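Local coordinates for protein monooxygenase (Agrobacterium tumefaciens, PDB 2I7G) that probably works as a flavin-dependent oxidoreductase of the bacterial luciferase-like monooxygenase family, built on a TIM barrel, at residues L104-F113 and L153-L164; Q270-R281 and Q333-Q343. One frame throughout, in Å; residues are numbered along the deposited sequence. Where two conformers were deposited one is given.

Overall arrangement
The two contacts lie on opposite sides of the chain's centre, with their own centres about 34 Å apart, and share no secondary-structure element. Contact 1 is a buried seam between helices 109-122 and 150-166 of the barrel's outer layer; a lysine closes one end of its aliphatic packing by bonding to backbone carbonyls, and its shorter segment also reaches the second subunit. Contact 2 is only partly buried and is mostly loop against loop: a turn following barrel strand 329-333 meets the connection between helices 264-272 and 279-286. Its chemistry is more mixed, with a direct backbone bond, bridging waters, stacked amides and selenomethionine packing.

Contact 1. Residues L104-F113 and L153-L164; sequences LSSDDPVRVF and LFAEKLDLLLAL
Lys157 sets CG beside its own backbone N (chi1 -72°) and runs fully extended from there, which carries its ammonium past Pro109 into the bend at the start of segment 104-113. NZ donates to Ser105 O at 2.7 Å and to Asp107 O at 2.8 Å, meeting the first carbonyl from well above its plane and the second at a lesser tilt. With Tyr145 OH as a further partner, the buried ammonium has three oxygen partners. The bend itself is closed by the backbone bond from Asp107 N to Leu104 O. Nearer its backbone the lysine makes apolar contacts: Pro109 lies across it at about a right angle, with CG 3.5 Å from Lys157 CB, and the same ring atom also touches Leu160 CD2.

Leu104 places CD2 against the backbone of helix 150-166, 3.8 Å from Leu158 CA, with Leu161 CD2 beside it. Farther along, Leu164 CD1 packs against the first turn of helix 109-122, 3.5 Å from Pro109 O. Phe113 has CG opposite its backbone N (chi1 -176°), and its side chain runs past that of Leu164 in the opposite direction; Leu164 CB sits over one face of the ring, 4.2 Å from the centroid, in a CH-pi contact. Asp108 caps the helix through OD1, which accepts from Val110 N and also meets His177. Behind the seam, Arg111 faces the second subunit, where it reaches Glu70 and Ser106 of that chain.

The helix axes approach to 9.3 Å and cross at -44°, with Leu104, Val112, Phe154 and Leu161 resting on strand 127-131, which comes between the two helices in sequence. Helices packed side by side over the parallel strands in this way form the outer layer of a TIM barrel.

Contact 2. Residues Q270-R281 and Q333-Q343; sequences QFYGPQAEVMNR and QMAIGLMPHDQ
Leu338 N donates to Ala276 O at 2.6 Å, a short bond with an angle of 159° at the hydrogen that pins one loop to the other. The donor sits in a type II' turn from Ile336 to Met339, closed by Met339 N on Ile336 O. Gly337 has the positive phi (50°) of this turn, and because it has no side chain Ala276 O can lie against it.

Met339 bends back at both outer torsions, bringing SE to 3.7 Å from Ala276 CB and close to Gln270 O, while its CG rests on Val278 CG2. Val278 CG1 lies over the centre of one face of the Phe271 ring, on its own segment, and Ile336 CD1 reaches that ring at CZ, 3.6 Å away. At the outer end the extended Gln270 and Gln343 lay their amides face to face, planes 13° apart and CD to CD 3.5 Å. A water ties the pair further, donating to Gln270 O and to Gln343 OE1, the latter at 2.6 Å.

At the other end Arg281 lies with one guanidinium face over Ile336 CG2, 3.4 Å from NH2. That nitrogen makes a salt bridge with Asp31 and donates to a second water, which in turn donates to Ala335 O. Asp31 OD1 also accepts from Gly337 N, so one carboxylate oxygen serves both segments.

The turn belongs to the link from barrel strand 329-333 to helix 341-363. It is flanked by Phe259 and His257 of neighbouring strand 252-260, and the connection between helices 264-272 and 279-286 packs against it.

Contact 1. Residues L104-F113 and L153-L164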
# COMPACT_ATOMS: atom_id res chain seq x y z
N LEU B 104 -12.91 8.16 0.31
CA LEU B 104 -12.57 8.30 1.72
C LEU B 104 -13.72 7.86 2.66
O LEU B 104 -13.46 7.28 3.73
CB LEU B 104 -12.16 9.75 1.98
CG LEU B 104 -11.74 10.04 3.42
CD1 LEU B 104 -10.49 9.17 3.80
CD2 LEU B 104 -11.44 11.56 3.56
N SER B 105 -14.96 8.14 2.26
CA SER B 105 -16.13 7.83 3.12
C SER B 105 -16.17 6.38 3.58
O SER B 105 -16.63 6.11 4.69
CB SER B 105 -17.44 8.16 2.41
OG SER B 105 -17.57 9.55 2.23
N SER B 106 -15.68 5.47 2.74
CA SER B 106 -15.74 4.04 3.04
C SER B 106 -14.43 3.46 3.55
O SER B 106 -14.32 2.26 3.71
CB SER B 106 -16.31 3.22 1.85
OG SER B 106 -15.79 3.70 0.64
N ASP B 107 -13.48 4.34 3.89
CA ASP B 107 -12.15 3.87 4.31
C ASP B 107 -11.87 4.39 5.73
O ASP B 107 -12.66 5.16 6.32
CB ASP B 107 -11.07 4.27 3.30
CG ASP B 107 -9.84 3.26 3.25
OD1 ASP B 107 -9.56 2.49 4.24
OD2 ASP B 107 -9.14 3.26 2.19
N ASP B 108 -10.75 3.96 6.30
CA ASP B 108 -10.35 4.46 7.61
C ASP B 108 -9.32 5.57 7.37
O ASP B 108 -8.26 5.27 6.83
CB ASP B 108 -9.70 3.33 8.42
CG ASP B 108 -9.22 3.80 9.82
OD1 ASP B 108 -9.20 5.03 10.14
OD2 ASP B 108 -8.93 2.92 10.64
N PRO B 109 -9.63 6.84 7.73
CA PRO B 109 -8.68 7.93 7.47
C PRO B 109 -7.29 7.72 8.12
O PRO B 109 -6.31 8.20 7.57
CB PRO B 109 -9.35 9.17 8.05
CG PRO B 109 -10.78 8.81 8.27
CD PRO B 109 -10.90 7.31 8.31
N VAL B 110 -7.24 7.03 9.27
CA VAL B 110 -5.94 6.69 9.86
C VAL B 110 -5.10 5.84 8.88
O VAL B 110 -3.94 6.14 8.61
CB VAL B 110 -6.05 6.04 11.25
CG1 VAL B 110 -4.66 5.71 11.75
CG2 VAL B 110 -6.79 7.01 12.24
N ARG B 111 -5.71 4.77 8.35
CA ARG B 111 -5.00 3.94 7.37
C ARG B 111 -4.62 4.70 6.11
O ARG B 111 -3.51 4.55 5.61
CB ARG B 111 -5.81 2.69 6.96
CG ARG B 111 -6.22 1.82 8.13
CD ARG B 111 -4.99 1.10 8.72
NE ARG B 111 -5.47 0.07 9.67
CZ ARG B 111 -4.68 -0.75 10.35
NH1 ARG B 111 -3.37 -0.70 10.18
NH2 ARG B 111 -5.21 -1.64 11.19
N VAL B 112 -5.56 5.50 5.59
CA VAL B 112 -5.31 6.27 4.38
C VAL B 112 -4.10 7.19 4.65
O VAL B 112 -3.16 7.23 3.86
CB VAL B 112 -6.57 7.07 3.98
CG1 VAL B 112 -6.20 8.10 2.88
CG2 VAL B 112 -7.66 6.02 3.50
N PHE B 113 -4.12 7.89 5.78
CA PHE B 113 -3.01 8.78 6.08
C PHE B 113 -1.69 8.02 6.18
O PHE B 113 -0.69 8.48 5.65
CB PHE B 113 -3.26 9.55 7.38
CG PHE B 113 -2.17 10.56 7.70
CD1 PHE B 113 -2.07 11.76 6.98
CD2 PHE B 113 -1.23 10.28 8.66
CE1 PHE B 113 -1.04 12.69 7.27
CE2 PHE B 113 -0.23 11.22 8.97
CZ PHE B 113 -0.13 12.41 8.26
N LEU B 153 -20.39 10.55 6.73
CA LEU B 153 -19.14 9.76 6.63
C LEU B 153 -18.03 10.60 6.00
O LEU B 153 -16.89 10.60 6.47
CB LEU B 153 -19.32 8.50 5.80
CG LEU B 153 -20.11 7.36 6.46
CD1 LEU B 153 -20.58 6.42 5.37
CD2 LEU B 153 -19.25 6.64 7.50
N PHE B 154 -18.36 11.32 4.93
CA PHE B 154 -17.35 12.10 4.24
C PHE B 154 -16.90 13.26 5.10
O PHE B 154 -15.71 13.49 5.24
CB PHE B 154 -17.84 12.59 2.89
CG PHE B 154 -16.75 13.19 2.04
CD1 PHE B 154 -15.76 12.38 1.45
CD2 PHE B 154 -16.69 14.56 1.87
CE1 PHE B 154 -14.75 12.95 0.63
CE2 PHE B 154 -15.67 15.14 1.06
CZ PHE B 154 -14.72 14.35 0.45
N ALA B 155 -17.86 13.96 5.71
CA ALA B 155 -17.54 15.12 6.54
C ALA B 155 -16.63 14.73 7.71
O ALA B 155 -15.60 15.37 7.94
CB ALA B 155 -18.80 15.75 7.06
N GLU B 156 -17.00 13.68 8.43
CA GLU B 156 -16.25 13.31 9.64
C GLU B 156 -14.88 12.77 9.24
O GLU B 156 -13.87 13.09 9.85
CB GLU B 156 -17.00 12.25 10.45
CG GLU B 156 -18.22 12.83 11.18
CD GLU B 156 -18.77 11.90 12.24
OE1 GLU B 156 -18.14 10.85 12.50
OE2 GLU B 156 -19.83 12.23 12.83
N LYS B 157 -14.85 11.95 8.20
CA LYS B 157 -13.57 11.30 7.85
C LYS B 157 -12.58 12.29 7.23
O LYS B 157 -11.37 12.21 7.45
CB LYS B 157 -13.80 10.08 6.97
CG LYS B 157 -14.39 8.94 7.79
CD LYS B 157 -14.80 7.73 6.89
CE LYS B 157 -15.15 6.54 7.75
NZ LYS B 157 -15.37 5.30 6.94
N LEU B 158 -13.12 13.24 6.49
CA LEU B 158 -12.30 14.33 5.96
C LEU B 158 -11.80 15.12 7.16
O LEU B 158 -10.60 15.46 7.19
CB LEU B 158 -13.09 15.21 4.98
CG LEU B 158 -12.33 16.41 4.43
CD1 LEU B 158 -11.01 16.00 3.74
CD2 LEU B 158 -13.18 17.16 3.42
N ASP B 159 -12.71 15.46 8.15
CA ASP B 159 -12.28 16.19 9.34
C ASP B 159 -11.15 15.43 10.06
O ASP B 159 -10.09 16.00 10.40
CB ASP B 159 -13.46 16.40 10.29
CG ASP B 159 -13.11 17.27 11.46
OD1 ASP B 159 -12.86 18.48 11.25
OD2 ASP B 159 -13.14 16.76 12.61
N LEU B 160 -11.34 14.11 10.26
CA LEU B 160 -10.20 13.31 10.83
C LEU B 160 -8.89 13.36 10.00
O LEU B 160 -7.80 13.63 10.51
CB LEU B 160 -10.64 11.91 11.14
CG LEU B 160 -9.57 10.96 11.66
CD1 LEU B 160 -8.88 11.55 12.91
CD2 LEU B 160 -10.31 9.64 11.95
N LEU B 161 -8.99 13.11 8.69
CA LEU B 161 -7.81 13.15 7.83
C LEU B 161 -7.05 14.47 7.98
O LEU B 161 -5.82 14.49 8.06
CB LEU B 161 -8.20 12.94 6.36
CG LEU B 161 -7.07 12.87 5.34
CD1 LEU B 161 -6.04 11.79 5.67
CD2 LEU B 161 -7.67 12.65 3.95
N LEU B 162 -7.77 15.59 8.00
CA LEU B 162 -7.11 16.89 8.14
C LEU B 162 -6.47 17.07 9.54
O LEU B 162 -5.38 17.66 9.65
CB LEU B 162 -8.09 18.03 7.88
CG LEU B 162 -8.63 18.07 6.43
CD1 LEU B 162 -9.80 19.07 6.27
CD2 LEU B 162 -7.53 18.36 5.40
N ALA B 163 -7.12 16.55 10.57
CA ALA B 163 -6.56 16.56 11.94
C ALA B 163 -5.24 15.79 11.98
O ALA B 163 -4.26 16.26 12.58
CB ALA B 163 -7.55 15.96 12.90
N LEU B 164 -5.22 14.63 11.31
CA LEU B 164 -4.05 13.75 11.29
C LEU B 164 -2.88 14.43 10.62
O LEU B 164 -1.75 14.33 11.08
CB LEU B 164 -4.37 12.46 10.55
CG LEU B 164 -5.39 11.51 11.18
CD1 LEU B 164 -5.67 10.37 10.21
CD2 LEU B 164 -4.88 11.00 12.57

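Contact 2. Residues Q270-R281 and Q333-Q343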
# COMPACT_ATOMS: atom_id res chain seq x y z
N GLN B 270 -8.97 5.82 -32.79
CA GLN B 270 -8.43 4.92 -31.78
C GLN B 270 -9.23 4.97 -30.49
O GLN B 270 -9.43 3.94 -29.85
CB GLN B 270 -6.93 5.19 -31.52
CG GLN B 270 -6.08 4.82 -32.73
CD GLN B 270 -4.62 5.27 -32.61
OE1 GLN B 270 -4.17 5.76 -31.57
NE2 GLN B 270 -3.87 5.11 -33.72
N PHE B 271 -9.74 6.16 -30.13
CA PHE B 271 -10.54 6.34 -28.91
C PHE B 271 -11.97 5.80 -29.09
O PHE B 271 -12.54 5.27 -28.15
CB PHE B 271 -10.56 7.83 -28.52
CG PHE B 271 -10.75 8.12 -27.02
CD1 PHE B 271 -11.81 8.92 -26.59
CD2 PHE B 271 -9.86 7.63 -26.06
CE1 PHE B 271 -11.99 9.22 -25.22
CE2 PHE B 271 -10.03 7.94 -24.68
CZ PHE B 271 -11.08 8.74 -24.28
N TYR B 272 -12.52 5.91 -30.29
CA TYR B 272 -13.90 5.46 -30.60
C TYR B 272 -13.97 3.99 -31.08
O TYR B 272 -15.05 3.43 -31.17
CB TYR B 272 -14.43 6.35 -31.71
CG TYR B 272 -15.89 6.23 -32.09
CD1 TYR B 272 -16.27 5.60 -33.27
CD2 TYR B 272 -16.90 6.83 -31.30
CE1 TYR B 272 -17.63 5.53 -33.67
CE2 TYR B 272 -18.26 6.78 -31.69
CZ TYR B 272 -18.61 6.13 -32.86
OH TYR B 272 -19.93 6.08 -33.24
N GLY B 273 -12.82 3.39 -31.43
CA GLY B 273 -12.83 2.03 -32.01
C GLY B 273 -13.58 1.04 -31.12
O GLY B 273 -13.41 1.07 -29.91
N PRO B 274 -14.43 0.17 -31.72
CA PRO B 274 -15.26 -0.78 -30.95
C PRO B 274 -14.45 -1.70 -30.04
O PRO B 274 -14.88 -1.99 -28.90
CB PRO B 274 -15.97 -1.61 -32.03
CG PRO B 274 -15.83 -0.83 -33.31
CD PRO B 274 -14.63 0.04 -33.18
N GLN B 275 -13.28 -2.14 -30.52
CA GLN B 275 -12.43 -3.06 -29.75
C GLN B 275 -11.90 -2.49 -28.42
O GLN B 275 -11.65 -3.25 -27.46
CB GLN B 275 -11.26 -3.55 -30.59
CG GLN B 275 -11.56 -4.84 -31.34
CD GLN B 275 -10.36 -5.79 -31.36
OE1 GLN B 275 -9.43 -5.68 -30.54
NE2 GLN B 275 -10.38 -6.74 -32.30
N ALA B 276 -11.72 -1.16 -28.35
CA ALA B 276 -11.20 -0.51 -27.12
C ALA B 276 -12.27 -0.38 -26.03
O ALA B 276 -11.95 -0.23 -24.85
CB ALA B 276 -10.57 0.86 -27.43
N GLU B 277 -13.55 -0.44 -26.43
CA GLU B 277 -14.69 -0.31 -25.50
C GLU B 277 -14.68 0.97 -24.65
O GLU B 277 -15.22 1.02 -23.53
CB GLU B 277 -14.81 -1.56 -24.61
CG GLU B 277 -14.86 -2.88 -25.41
CD GLU B 277 -15.06 -4.10 -24.52
OE1 GLU B 277 -15.16 -3.92 -23.27
OE2 GLU B 277 -15.11 -5.24 -25.06
N VAL B 278 -14.05 2.02 -25.16
CA VAL B 278 -14.04 3.29 -24.44
C VAL B 278 -15.46 3.89 -24.35
O VAL B 278 -15.87 4.37 -23.28
CB VAL B 278 -13.04 4.29 -25.10
CG1 VAL B 278 -13.17 5.69 -24.46
CG2 VAL B 278 -11.61 3.76 -24.97
N MSE B 279 -16.22 3.85 -25.45
CA MSE B 279 -17.52 4.54 -25.50
C MSE B 279 -18.58 3.96 -24.53
O MSE B 279 -19.51 4.69 -24.12
CB MSE B 279 -18.04 4.68 -26.94
CG MSE B 279 -17.08 5.46 -27.88
SE MSE B 279 -16.72 7.29 -27.21
CE MSE B 279 -14.82 7.29 -27.42
N ASN B 280 -18.43 2.68 -24.19
CA ASN B 280 -19.30 2.01 -23.21
C ASN B 280 -19.32 2.70 -21.84
O ASN B 280 -20.32 2.61 -21.11
CB ASN B 280 -18.89 0.53 -23.03
CG ASN B 280 -19.20 -0.32 -24.26
OD1 ASN B 280 -18.61 -1.39 -24.45
ND2 ASN B 280 -20.13 0.14 -25.08
N ARG B 281 -18.21 3.35 -21.50
CA ARG B 281 -18.11 4.14 -20.26
C ARG B 281 -18.30 5.64 -20.55
O ARG B 281 -19.16 6.30 -19.92
CB ARG B 281 -16.79 3.90 -19.51
CG ARG B 281 -16.60 4.88 -18.35
CD ARG B 281 -15.94 4.18 -17.15
NE ARG B 281 -14.51 3.85 -17.35
CZ ARG B 281 -13.51 4.69 -17.16
NH1 ARG B 281 -13.73 5.97 -16.81
NH2 ARG B 281 -12.27 4.25 -17.35
N GLN B 333 -7.55 11.80 -18.54
CA GLN B 333 -7.72 10.34 -18.46
C GLN B 333 -7.85 9.80 -19.89
O GLN B 333 -8.87 10.05 -20.55
CB GLN B 333 -8.93 9.96 -17.59
CG GLN B 333 -9.17 8.44 -17.57
CD GLN B 333 -10.29 8.03 -16.61
OE1 GLN B 333 -10.30 8.40 -15.43
NE2 GLN B 333 -11.16 7.21 -17.07
N MSE B 334 -6.80 9.13 -20.36
CA MSE B 334 -6.76 8.52 -21.70
C MSE B 334 -6.93 7.00 -21.60
O MSE B 334 -7.65 6.37 -22.40
CB MSE B 334 -5.41 8.80 -22.39
CG MSE B 334 -5.02 10.26 -22.46
SE MSE B 334 -3.38 10.57 -23.53
CE MSE B 334 -2.12 9.61 -22.45
N ALA B 335 -6.23 6.40 -20.64
CA ALA B 335 -6.15 4.92 -20.55
C ALA B 335 -7.50 4.45 -19.97
O ALA B 335 -7.69 4.44 -18.73
CB ALA B 335 -4.98 4.50 -19.68
N ILE B 336 -8.43 4.16 -20.88
CA ILE B 336 -9.82 3.79 -20.54
C ILE B 336 -10.14 2.47 -21.23
O ILE B 336 -9.62 2.20 -22.32
CB ILE B 336 -10.79 4.90 -21.01
CG1 ILE B 336 -10.50 6.21 -20.27
CG2 ILE B 336 -12.27 4.54 -20.77
CD1 ILE B 336 -11.16 7.38 -20.92
N GLY B 337 -10.99 1.63 -20.61
CA GLY B 337 -11.40 0.37 -21.22
C GLY B 337 -10.21 -0.45 -21.71
O GLY B 337 -9.21 -0.64 -20.99
N LEU B 338 -10.29 -0.93 -22.93
CA LEU B 338 -9.27 -1.81 -23.47
C LEU B 338 -8.38 -1.08 -24.48
O LEU B 338 -7.89 -1.70 -25.43
CB LEU B 338 -9.91 -3.06 -24.12
CG LEU B 338 -10.95 -3.85 -23.27
CD1 LEU B 338 -11.40 -5.15 -23.95
CD2 LEU B 338 -10.41 -4.08 -21.85
N MSE B 339 -8.19 0.23 -24.28
CA MSE B 339 -7.25 0.98 -25.15
C MSE B 339 -5.93 0.21 -25.19
O MSE B 339 -5.39 -0.15 -24.13
CB MSE B 339 -6.93 2.38 -24.61
CG MSE B 339 -7.99 3.46 -24.81
SE MSE B 339 -8.27 3.73 -26.75
CE MSE B 339 -6.57 4.64 -27.14
N PRO B 340 -5.40 -0.02 -26.39
CA PRO B 340 -4.13 -0.75 -26.49
C PRO B 340 -2.98 0.02 -25.79
O PRO B 340 -2.86 1.27 -25.90
CB PRO B 340 -3.88 -0.81 -28.00
CG PRO B 340 -5.20 -0.59 -28.62
CD PRO B 340 -5.93 0.35 -27.72
N HIS B 341 -2.14 -0.73 -25.10
CA HIS B 341 -1.00 -0.15 -24.36
C HIS B 341 -0.07 0.73 -25.24
O HIS B 341 0.34 1.82 -24.83
CB HIS B 341 -0.19 -1.28 -23.70
CG HIS B 341 0.94 -0.78 -22.86
ND1 HIS B 341 0.75 0.12 -21.84
CD2 HIS B 341 2.27 -1.02 -22.92
CE1 HIS B 341 1.91 0.38 -21.26
NE2 HIS B 341 2.85 -0.30 -21.90
N ASP B 342 0.23 0.25 -26.45
CA ASP B 342 1.12 0.98 -27.37
C ASP B 342 0.58 2.38 -27.67
O ASP B 342 1.32 3.37 -27.67
CB ASP B 342 1.42 0.18 -28.67
CG ASP B 342 0.19 -0.03 -29.55
OD1 ASP B 342 -0.92 -0.28 -29.04
OD2 ASP B 342 0.33 0.04 -30.79
N GLN B 343 -0.73 2.45 -27.91
CA GLN B 343 -1.40 3.71 -28.21
C GLN B 343 -1.36 4.66 -27.01
O GLN B 343 -1.13 5.87 -27.17
CB GLN B 343 -2.84 3.47 -28.71
CG GLN B 343 -2.84 2.73 -30.06
CD GLN B 343 -4.23 2.41 -30.57
OE1 GLN B 343 -5.24 2.66 -29.90
NE2 GLN B 343 -4.29 1.84 -31.79
O HOH W 1 -7.62 1.81 -30.38
O HOH W 2 -9.32 4.69 -16.59